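Local coordinates for protein probable porin (Pseudomonas aeruginosa, PDB 4FT6) that forms an outer-membrane beta-barrel porin of the OprD family that probably lets small solutes pass into the periplasm, at residues D292-N297 against E346-V351; L125-R130 against G284-L289; L60-I65 against L99-K104. All blocks are in the same frame, centred on the assembly; numbering follows the deposited sequence.

Contact 1: D292-N297 against E346-V351; sequences DIQVRN and ERDVDV. With C8E ((hydroxyethyloxy)tri(ethyloxy)octane), chain E.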
loop_
_atom_site.group_PDB
_atom_site.type_symbol
_atom_site.label_atom_id
_atom_site.label_comp_id
_atom_site.label_asym_id
_atom_site.label_seq_id
_atom_site.Cartn_x
_atom_site.Cartn_y
_atom_site.Cartn_z
ATOM N N ASP A 292 -6.280 -1.221 7.687
ATOM C CA ASP A 292 -5.784 -0.173 6.805
ATOM C C ASP A 292 -6.677 -0.219 5.578
ATOM O O ASP A 292 -6.402 -0.935 4.616
ATOM C CB ASP A 292 -4.324 -0.384 6.412
ATOM C CG ASP A 292 -3.738 0.814 5.686
ATOM O OD1 ASP A 292 -4.515 1.586 5.059
ATOM O OD2 ASP A 292 -2.497 0.983 5.742
ATOM N N ILE A 293 -7.777 0.519 5.632
ATOM C CA ILE A 293 -8.798 0.373 4.612
ATOM C C ILE A 293 -8.975 1.666 3.816
ATOM O O ILE A 293 -8.064 2.487 3.773
ATOM C CB ILE A 293 -10.126 -0.179 5.209
ATOM C CG1 ILE A 293 -10.693 0.791 6.235
ATOM C CG2 ILE A 293 -9.896 -1.544 5.847
ATOM C CD1 ILE A 293 -11.879 0.272 6.935
ATOM N N GLN A 294 -10.135 1.848 3.190
ATOM C CA GLN A 294 -10.260 2.822 2.106
ATOM C C GLN A 294 -9.872 4.265 2.456
ATOM O O GLN A 294 -9.095 4.871 1.732
ATOM C CB GLN A 294 -11.659 2.762 1.469
ATOM C CG GLN A 294 -11.744 3.463 0.114
ATOM C CD GLN A 294 -13.088 3.292 -0.553
ATOM O OE1 GLN A 294 -13.778 2.292 -0.335
ATOM N NE2 GLN A 294 -13.474 4.268 -1.374
ATOM N N VAL A 295 -10.390 4.806 3.555
ATOM C CA VAL A 295 -10.142 6.214 3.883
ATOM C C VAL A 295 -9.360 6.418 5.182
ATOM O O VAL A 295 -8.680 7.429 5.359
ATOM C CB VAL A 295 -11.460 7.049 3.923
ATOM C CG1 VAL A 295 -12.648 6.226 3.401
ATOM C CG2 VAL A 295 -11.728 7.577 5.322
ATOM N N ARG A 296 -9.463 5.449 6.081
ATOM C CA ARG A 296 -8.836 5.534 7.393
ATOM C C ARG A 296 -8.172 4.187 7.743
ATOM O O ARG A 296 -8.587 3.127 7.236
ATOM C CB ARG A 296 -9.895 5.905 8.434
ATOM C CG ARG A 296 -9.350 6.215 9.803
ATOM C CD ARG A 296 -10.446 6.610 10.749
ATOM N NE ARG A 296 -10.090 6.248 12.118
ATOM C CZ ARG A 296 -9.216 6.921 12.856
ATOM N NH1 ARG A 296 -8.608 7.987 12.352
ATOM N NH2 ARG A 296 -8.945 6.528 14.090
ATOM N N ASN A 297 -7.144 4.219 8.593
ATOM C CA ASN A 297 -6.408 2.998 8.923
ATOM C C ASN A 297 -6.426 2.638 10.429
ATOM O O ASN A 297 -5.798 1.662 10.868
ATOM C CB ASN A 297 -4.974 3.039 8.346
ATOM C CG ASN A 297 -4.118 4.092 9.005
ATOM O OD1 ASN A 297 -4.565 4.787 9.921
ATOM N ND2 ASN A 297 -2.874 4.200 8.568
ATOM N N GLU A 346 -16.062 2.701 9.766
ATOM C CA GLU A 346 -16.001 2.851 8.322
ATOM C C GLU A 346 -16.631 1.629 7.681
ATOM O O GLU A 346 -16.453 0.499 8.155
ATOM C CB GLU A 346 -14.557 3.047 7.828
ATOM C CG GLU A 346 -14.412 3.127 6.305
ATOM C CD GLU A 346 -12.981 3.428 5.842
ATOM O OE1 GLU A 346 -12.197 4.036 6.615
ATOM O OE2 GLU A 346 -12.636 3.065 4.689
ATOM N N ARG A 347 -17.380 1.869 6.608
ATOM C CA ARG A 347 -18.072 0.816 5.873
ATOM C C ARG A 347 -17.645 0.962 4.421
ATOM O O ARG A 347 -17.951 1.977 3.791
ATOM C CB ARG A 347 -19.593 1.009 5.993
ATOM C CG ARG A 347 -20.420 0.016 5.199
ATOM C CD ARG A 347 -21.328 0.698 4.197
ATOM N NE ARG A 347 -20.548 1.297 3.119
ATOM C CZ ARG A 347 -21.059 1.903 2.054
ATOM N NH1 ARG A 347 -22.368 2.005 1.892
ATOM N NH2 ARG A 347 -20.240 2.408 1.147
ATOM N N ASP A 348 -16.922 -0.031 3.905
ATOM C CA ASP A 348 -16.418 0.005 2.534
ATOM C C ASP A 348 -17.210 -0.956 1.679
ATOM O O ASP A 348 -17.681 -1.967 2.177
ATOM C CB ASP A 348 -14.948 -0.429 2.480
ATOM C CG ASP A 348 -14.005 0.566 3.133
ATOM O OD1 ASP A 348 -14.448 1.683 3.480
ATOM O OD2 ASP A 348 -12.806 0.223 3.289
ATOM N N VAL A 349 -17.340 -0.654 0.391
ATOM C CA VAL A 349 -17.959 -1.573 -0.562
ATOM C C VAL A 349 -17.184 -1.572 -1.866
ATOM O O VAL A 349 -16.934 -0.516 -2.450
ATOM C CB VAL A 349 -19.429 -1.224 -0.849
ATOM C CG1 VAL A 349 -19.929 -1.987 -2.077
ATOM C CG2 VAL A 349 -20.288 -1.542 0.355
ATOM N N ASP A 350 -16.793 -2.758 -2.313
ATOM C CA ASP A 350 -15.951 -2.896 -3.492
ATOM C C ASP A 350 -16.669 -3.773 -4.498
ATOM O O ASP A 350 -17.063 -4.895 -4.180
ATOM C CB ASP A 350 -14.635 -3.569 -3.102
ATOM C CG ASP A 350 -13.429 -2.945 -3.778
ATOM O OD1 ASP A 350 -13.101 -3.326 -4.928
ATOM O OD2 ASP A 350 -12.792 -2.076 -3.148
ATOM N N VAL A 351 -16.867 -3.269 -5.707
ATOM C CA VAL A 351 -17.369 -4.116 -6.780
ATOM C C VAL A 351 -16.405 -4.014 -7.945
ATOM O O VAL A 351 -15.957 -2.917 -8.293
ATOM C CB VAL A 351 -18.764 -3.709 -7.227
ATOM C CG1 VAL A 351 -19.264 -4.672 -8.286
ATOM C CG2 VAL A 351 -19.710 -3.700 -6.036
HETATM C C1 C8E E . -26.294 5.359 0.667
HETATM C C2 C8E E . -25.849 3.936 0.351
HETATM C C3 C8E E . -24.511 3.924 -0.395
HETATM C C4 C8E E . -24.685 3.521 -1.856
HETATM C C5 C8E E . -23.982 2.203 -2.195
HETATM C C6 C8E E . -24.076 1.188 -1.059
HETATM C C7 C8E E . -23.662 -0.224 -1.481
HETATM C C8 C8E E . -24.327 -0.717 -2.763
HETATM O O9 C8E E . -23.659 -1.868 -3.244
HETATM C C10 C8E E . -24.397 -3.068 -3.121
HETATM C C11 C8E E . -23.625 -4.243 -3.730
HETATM O O12 C8E E . -22.550 -4.620 -2.891
HETATM C C13 C8E E . -22.668 -5.930 -2.369
#
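The side chains of Ile293 and Glu346 come from opposite directions and overlap, Ile293 CG1 lying 3.4 Å from Glu346 OE2; Ile293 CB is also 3.3 Å from Asp348 OD2 and so touches the second carboxylate. At Gln294 the backbone takes over. Its N donates to Asp348 OD2 at 3.1 Å, arriving on the syn side and 24° out of the carboxylate plane. Asp348 OD2 also receives Arg327 NE in a salt bridge, so this oxygen is gripped by the loop and by the adjoining strand. The Gln294 amide continues past Asp348, its NE2 donating to Glu382 OE1.

This is a loop tucked against the inner wall of a beta-barrel, as in the OprD family, where inward-folded loops narrow the pore. Along strand 346-351 the alternation bears this out: Glu346 and Asp348 face the loop, whereas Arg347 and Val349 set out on the other side, where a C8E detergent lies against them, with Arg347 NH1 3.5 Å from C6 of the C8E of chain E.

Val295 N then bonds to Glu346 OE2 at 3.1 Å, also syn, and Val295 CG1 touches the same oxygen at 3.4 Å. Glu346 reaches this far because its chain is extended, with CG anti to the backbone N (chi1 176°). Arg296 N makes a weak, bent bond to Glu346 OE1 (3.1 Å, 127°), while its guanidinium leads away to a salt bridge with Glu303.

Contact 2: L125-R130 against G284-L289; sequences LRNDGR and GTSTPL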
loop_
_atom_site.group_PDB
_atom_site.type_symbol
_atom_site.label_atom_id
_atom_site.label_comp_id
_atom_site.label_asym_id
_atom_site.label_seq_id
_atom_site.Cartn_x
_atom_site.Cartn_y
_atom_site.Cartn_z
ATOM N N LEU A 125 5.723 -0.457 2.785
ATOM C CA LEU A 125 4.773 -0.883 1.768
ATOM C C LEU A 125 4.468 0.301 0.857
ATOM O O LEU A 125 3.808 1.258 1.308
ATOM C CB LEU A 125 3.480 -1.320 2.453
ATOM C CG LEU A 125 2.822 -2.619 1.999
ATOM C CD1 LEU A 125 1.324 -2.643 2.360
ATOM C CD2 LEU A 125 3.043 -2.799 0.516
ATOM N N ARG A 126 4.912 0.261 -0.406
ATOM C CA ARG A 126 4.677 1.412 -1.296
ATOM C C ARG A 126 3.178 1.658 -1.544
ATOM O O ARG A 126 2.422 0.725 -1.804
ATOM C CB ARG A 126 5.485 1.320 -2.614
ATOM C CG ARG A 126 5.062 0.256 -3.638
ATOM C CD ARG A 126 3.978 0.753 -4.582
ATOM N NE ARG A 126 2.902 -0.234 -4.615
ATOM C CZ ARG A 126 2.677 -1.046 -5.637
ATOM N NH1 ARG A 126 3.426 -0.961 -6.727
ATOM N NH2 ARG A 126 1.698 -1.926 -5.573
ATOM N N ASN A 127 2.749 2.912 -1.455
ATOM C CA ASN A 127 1.348 3.230 -1.699
ATOM C C ASN A 127 0.937 3.149 -3.173
ATOM O O ASN A 127 1.641 3.660 -4.041
ATOM C CB ASN A 127 1.040 4.638 -1.198
ATOM C CG ASN A 127 -0.448 4.939 -1.201
ATOM O OD1 ASN A 127 -1.036 5.279 -2.240
ATOM N ND2 ASN A 127 -1.067 4.808 -0.038
ATOM N N ASP A 128 -0.210 2.533 -3.455
ATOM C CA ASP A 128 -0.794 2.573 -4.799
ATOM C C ASP A 128 -2.294 2.927 -4.761
ATOM O O ASP A 128 -3.100 2.395 -5.535
ATOM C CB ASP A 128 -0.560 1.263 -5.568
ATOM C CG ASP A 128 -0.978 1.366 -7.035
ATOM O OD1 ASP A 128 -0.954 2.502 -7.573
ATOM O OD2 ASP A 128 -1.358 0.336 -7.636
ATOM N N GLY A 129 -2.664 3.845 -3.871
ATOM C CA GLY A 129 -4.069 4.175 -3.678
ATOM C C GLY A 129 -4.626 5.339 -4.483
ATOM O O GLY A 129 -5.701 5.831 -4.155
ATOM N N ARG A 130 -3.915 5.790 -5.521
ATOM C CA ARG A 130 -4.439 6.830 -6.407
ATOM C C ARG A 130 -4.109 6.554 -7.877
ATOM O O ARG A 130 -4.328 5.453 -8.383
ATOM C CB ARG A 130 -3.901 8.210 -6.013
ATOM C CG ARG A 130 -4.333 8.744 -4.660
ATOM C CD ARG A 130 -5.835 8.985 -4.596
ATOM N NE ARG A 130 -6.224 9.637 -3.345
ATOM C CZ ARG A 130 -6.528 8.982 -2.230
ATOM N NH1 ARG A 130 -6.498 7.663 -2.227
ATOM N NH2 ARG A 130 -6.867 9.642 -1.128
ATOM N N GLY A 284 3.248 8.637 3.622
ATOM C CA GLY A 284 2.582 8.340 2.361
ATOM C C GLY A 284 2.507 6.857 2.066
ATOM O O GLY A 284 1.901 6.420 1.083
ATOM N N THR A 285 3.120 6.068 2.930
ATOM C CA THR A 285 3.251 4.643 2.687
ATOM C C THR A 285 1.995 3.916 3.161
ATOM O O THR A 285 1.192 4.478 3.921
ATOM C CB THR A 285 4.493 4.112 3.429
ATOM O OG1 THR A 285 5.071 3.016 2.716
ATOM C CG2 THR A 285 4.153 3.708 4.851
ATOM N N SER A 286 1.812 2.676 2.719
ATOM C CA SER A 286 0.703 1.858 3.205
ATOM C C SER A 286 1.215 0.964 4.338
ATOM O O SER A 286 2.404 0.991 4.649
ATOM C CB SER A 286 0.145 1.000 2.069
ATOM O OG SER A 286 -1.216 1.296 1.829
ATOM N N THR A 287 0.327 0.185 4.959
ATOM C CA THR A 287 0.721 -0.762 6.003
ATOM C C THR A 287 0.001 -2.081 5.825
ATOM O O THR A 287 -1.027 -2.138 5.165
ATOM C CB THR A 287 0.437 -0.237 7.422
ATOM O OG1 THR A 287 -0.979 -0.103 7.616
ATOM C CG2 THR A 287 1.146 1.102 7.657
ATOM N N PRO A 288 0.543 -3.155 6.413
ATOM C CA PRO A 288 -0.206 -4.415 6.301
ATOM C C PRO A 288 -1.236 -4.584 7.418
ATOM O O PRO A 288 -1.756 -5.699 7.557
ATOM C CB PRO A 288 0.875 -5.477 6.466
ATOM C CG PRO A 288 1.907 -4.789 7.402
ATOM C CD PRO A 288 1.916 -3.342 6.930
ATOM N N LEU A 289 -1.514 -3.539 8.204
ATOM C CA LEU A 289 -2.535 -3.650 9.268
ATOM C C LEU A 289 -3.887 -3.981 8.648
ATOM O O LEU A 289 -4.231 -3.459 7.577
ATOM C CB LEU A 289 -2.652 -2.370 10.099
ATOM C CG LEU A 289 -1.351 -1.814 10.683
ATOM C CD1 LEU A 289 -1.608 -0.500 11.398
ATOM C CD2 LEU A 289 -0.700 -2.812 11.610
#
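Leu125 O receives two donors from the facing loop. Ser286 N approaches at 2.8 Å, in the carbonyl plane and with an N-H...O angle of 160°. The hydroxyl Thr285 OG1 donates at 2.6 Å, but from above that plane, 61° out of it, so the two donors reach the oxygen from different directions. Beside this double grip the Leu125 side chain lies along the Ser286-Thr287 backbone: CB is 3.4 Å from Ser286 O, and CD1 reaches Thr287 O at 3.7 Å and Ser286 CB at 3.8 Å.

Asn127 makes the next touch, through carbon: its CB abuts Gly284 O, and its ND2 stands 4.0 Å from Ser286 OG. With CG anti to its own N (chi1 -170°), the amide is carried alongside Gly284 and Ser286, and OD1 turns back to accept Gly129 N at 2.7 Å. That bond, to the N two residues on, defines an Asx turn; with Arg162 NH1 as a second donor to OD1, it fixes the rotation of the amide.

Further out, Gln134 OE1 accepts Asn127 N, and the Gln134 side chain touches Thr285, so Gln134 touches both segments. The whole lies close to the centre of the chain, within the barrel. Segment 125-130 extends from the hairpin with strand 117-121 toward strand 14-28, where Arg130 touches Phe24, and segment 284-289 runs to strand 226-239, where Pro288 and Leu289 pack on Phe235.

Contact 3: L60-I65 against L99-K104; sequences LGVELI and LGVAPK. With C8E ((hydroxyethyloxy)tri(ethyloxy)octane), chain D; DMU (decyl-beta-D-maltopyranoside), chain F.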
loop_
_atom_site.group_PDB
_atom_site.type_symbol
_atom_site.label_atom_id
_atom_site.label_comp_id
_atom_site.label_asym_id
_atom_site.label_seq_id
_atom_site.Cartn_x
_atom_site.Cartn_y
_atom_site.Cartn_z
ATOM N N LEU A 60 23.836 -9.188 -15.310
ATOM C CA LEU A 60 23.422 -7.788 -15.243
ATOM C C LEU A 60 22.098 -7.586 -15.998
ATOM O O LEU A 60 21.804 -8.281 -16.980
ATOM C CB LEU A 60 24.500 -6.849 -15.795
ATOM C CG LEU A 60 25.950 -6.909 -15.284
ATOM C CD1 LEU A 60 26.077 -7.471 -13.876
ATOM C CD2 LEU A 60 26.835 -7.692 -16.232
ATOM N N GLY A 61 21.295 -6.644 -15.516
ATOM C CA GLY A 61 20.063 -6.273 -16.180
ATOM C C GLY A 61 19.651 -4.856 -15.813
ATOM O O GLY A 61 20.216 -4.239 -14.900
ATOM N N VAL A 62 18.666 -4.324 -16.521
ATOM C CA VAL A 62 18.220 -2.986 -16.191
ATOM C C VAL A 62 16.726 -2.859 -16.396
ATOM O O VAL A 62 16.161 -3.453 -17.320
ATOM C CB VAL A 62 19.013 -1.897 -16.971
ATOM C CG1 VAL A 62 18.694 -1.933 -18.470
ATOM C CG2 VAL A 62 18.746 -0.524 -16.370
ATOM N N GLU A 63 16.099 -2.103 -15.503
ATOM C CA GLU A 63 14.664 -1.884 -15.530
ATOM C C GLU A 63 14.369 -0.383 -15.632
ATOM O O GLU A 63 15.216 0.449 -15.311
ATOM C CB GLU A 63 14.014 -2.489 -14.280
ATOM C CG GLU A 63 14.112 -3.999 -14.226
ATOM C CD GLU A 63 13.286 -4.636 -13.102
ATOM O OE1 GLU A 63 12.710 -3.914 -12.248
ATOM O OE2 GLU A 63 13.225 -5.886 -13.084
ATOM N N LEU A 64 13.168 -0.043 -16.075
ATOM C CA LEU A 64 12.781 1.350 -16.236
ATOM C C LEU A 64 11.353 1.510 -15.739
ATOM O O LEU A 64 10.481 0.691 -16.059
ATOM C CB LEU A 64 12.857 1.740 -17.712
ATOM C CG LEU A 64 12.930 3.221 -18.069
ATOM C CD1 LEU A 64 14.319 3.753 -17.776
ATOM C CD2 LEU A 64 12.590 3.425 -19.534
ATOM N N ILE A 65 11.110 2.540 -14.934
ATOM C CA ILE A 65 9.747 2.861 -14.535
ATOM C C ILE A 65 9.387 4.268 -15.009
ATOM O O ILE A 65 10.065 5.246 -14.671
ATOM C CB ILE A 65 9.546 2.731 -13.014
ATOM C CG1 ILE A 65 9.961 1.328 -12.560
ATOM C CG2 ILE A 65 8.094 3.020 -12.647
ATOM C CD1 ILE A 65 9.811 1.073 -11.075
ATOM N N LEU A 99 10.499 9.495 -14.530
ATOM C CA LEU A 99 11.196 8.421 -15.196
ATOM C C LEU A 99 12.389 8.027 -14.343
ATOM O O LEU A 99 13.257 8.850 -14.057
ATOM C CB LEU A 99 11.658 8.883 -16.571
ATOM C CG LEU A 99 12.292 7.857 -17.513
ATOM C CD1 LEU A 99 11.398 6.630 -17.627
ATOM C CD2 LEU A 99 12.549 8.488 -18.901
ATOM N N GLY A 100 12.414 6.777 -13.906
ATOM C CA GLY A 100 13.550 6.286 -13.154
ATOM C C GLY A 100 14.099 4.993 -13.727
ATOM O O GLY A 100 13.340 4.096 -14.129
ATOM N N VAL A 101 15.421 4.892 -13.765
ATOM C CA VAL A 101 16.062 3.669 -14.225
ATOM C C VAL A 101 16.400 2.810 -13.001
ATOM O O VAL A 101 16.485 3.324 -11.888
ATOM C CB VAL A 101 17.341 3.987 -15.030
ATOM C CG1 VAL A 101 18.488 4.348 -14.086
ATOM C CG2 VAL A 101 17.733 2.812 -15.889
ATOM N N ALA A 102 16.573 1.505 -13.197
ATOM C CA ALA A 102 16.915 0.605 -12.089
ATOM C C ALA A 102 17.795 -0.568 -12.510
ATOM O O ALA A 102 17.296 -1.608 -12.949
ATOM C CB ALA A 102 15.651 0.100 -11.361
ATOM N N PRO A 103 19.114 -0.405 -12.363
ATOM C CA PRO A 103 20.007 -1.515 -12.708
ATOM C C PRO A 103 19.800 -2.657 -11.730
ATOM O O PRO A 103 19.318 -2.419 -10.619
ATOM C CB PRO A 103 21.413 -0.912 -12.549
ATOM C CG PRO A 103 21.234 0.301 -11.654
ATOM C CD PRO A 103 19.842 0.810 -11.948
ATOM N N LYS A 104 20.150 -3.872 -12.137
ATOM C CA LYS A 104 19.976 -5.039 -11.279
ATOM C C LYS A 104 21.073 -6.084 -11.516
ATOM O O LYS A 104 21.495 -6.304 -12.656
ATOM C CB LYS A 104 18.584 -5.650 -11.479
ATOM C CG LYS A 104 18.258 -6.031 -12.923
ATOM C CD LYS A 104 16.901 -6.722 -13.038
ATOM C CE LYS A 104 16.656 -7.202 -14.472
ATOM N NZ LYS A 104 15.280 -7.731 -14.675
HETATM C C1 C8E D . 15.647 6.932 -10.149
HETATM C C2 C8E D . 16.630 6.549 -11.263
HETATM C C3 C8E D . 17.406 7.759 -11.792
HETATM C C4 C8E D . 16.891 8.288 -13.129
HETATM C C5 C8E D . 17.787 7.841 -14.280
HETATM C C6 C8E D . 17.448 8.459 -15.633
HETATM C C7 C8E D . 16.820 7.469 -16.611
HETATM C C8 C8E D . 17.101 7.901 -18.050
HETATM O O9 C8E D . 16.882 6.883 -19.008
HETATM C C10 C8E D . 15.580 6.877 -19.561
HETATM C C11 C8E D . 15.619 7.035 -21.082
HETATM O O12 C8E D . 16.472 6.093 -21.700
HETATM C C13 C8E D . 16.103 5.786 -23.031
HETATM C C14 C8E D . 16.685 4.444 -23.465
HETATM O O15 C8E D . 15.693 3.437 -23.468
HETATM C C1 DMU F . 11.909 13.134 -13.624
HETATM C C2 DMU F . 12.112 13.747 -12.185
HETATM C C3 DMU F . 12.239 15.407 -12.224
HETATM C C4 DMU F . 11.316 16.004 -13.350
HETATM O O5 DMU F . 11.513 15.306 -14.543
HETATM C C6 DMU F . 11.002 14.002 -14.452
HETATM O O7 DMU F . 12.137 16.112 -10.921
HETATM O O16 DMU F . 10.744 13.471 -15.748
HETATM C C18 DMU F . 10.119 14.308 -16.694
HETATM C C19 DMU F . 10.043 13.655 -18.073
HETATM C C22 DMU F . 9.588 12.210 -17.943
HETATM C C25 DMU F . 9.854 11.487 -19.261
HETATM C C28 DMU F . 8.531 10.951 -19.803
HETATM C C31 DMU F . 8.449 9.455 -19.516
HETATM C C34 DMU F . 7.000 9.124 -19.225
HETATM C C37 DMU F . 6.645 7.779 -19.813
HETATM C C40 DMU F . 5.314 7.330 -19.265
HETATM C C43 DMU F . 4.683 6.406 -20.263
HETATM O O49 DMU F . 11.387 11.885 -13.428
HETATM O O55 DMU F . 13.026 12.975 -11.315
HETATM C C57 DMU F . 11.702 17.424 -13.518
HETATM O O61 DMU F . 13.046 17.438 -13.863
HETATM C C5 DMU F . 12.797 15.678 -8.647
HETATM C C7 DMU F . 13.180 17.010 -8.130
HETATM C C8 DMU F . 14.546 17.465 -8.811
HETATM C C9 DMU F . 15.191 16.242 -9.613
HETATM O O1 DMU F . 14.311 15.927 -10.616
HETATM C C10 DMU F . 13.096 15.497 -10.122
HETATM O O2 DMU F . 14.366 18.697 -9.626
HETATM O O3 DMU F . 13.443 14.688 -7.938
HETATM O O4 DMU F . 13.161 17.013 -6.741
HETATM C C11 DMU F . 16.552 16.459 -10.229
HETATM O O6 DMU F . 16.891 15.328 -10.968
#
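Val62 CG2 meets Val101 CG2 at 3.5 Å, and Leu64 extends the apolar patch by laying its CG 3.8 Å from Leu99 CD1, the two leucines slanting across each other. The backbones beneath are antiparallel neighbours in the beta-barrel wall, their directions 160° apart. This face is consistent with the membrane side, since detergent lies on it: in the C8E of chain D, C5 lies 3.6 Å from Val101 CG1 and C10 3.5 Å from Leu99 CD2.

Between the faces runs the backbone ladder. Gly61 with Lys104, Glu63 with Ala102 and Ile65 with Gly100 are hydrogen-bonded pairs, each closed by two N-H...O bonds; Val62 with Pro103 and Leu64 with Val101 are the non-hydrogen-bonded pairs between them. Just beyond the Ile65-Gly100 pair, Leu99 N donates to the maltoside oxygen DMU O49 at 2.8 Å.

The face of Glu63 and Lys104, shared by Ala102 and Ile65, ends in charge. Lys104, extended beyond CG, stretches over Gly61, its CG 3.4 Å from Gly61 C. Its NZ donates to Ser51 O, and the ammonium makes a cation-pi contact with Tyr53. Crossing at about a right angle, Glu63 adds a salt bridge: Lys104 NZ also lies 3.2 Å from Glu63 OE2, on its anti lone pair.

How the contacts relate
From the N terminus, contact 3 closes first, pairing strands 58-71 and 95-107 across the 33 residues between its segments. Contact 2 opens later in the chain and spans 153 residues, joining the loop before strand 135-137 to the long loop between strands 264-274 and 304-313. Contact 1 begins farther along that same loop and joins it to strand 342-354. The three run in series; none nests or crosses. Contacts 1 and 2 touch through a probable hydrogen bond, Asp292 OD2 to Thr287 OG1 at 2.6 Å, making a chain from loop to loop to wall. Contact 3 lies in the wall, on the opposite side of the chain's centre from contact 1, their centres 34 Å apart.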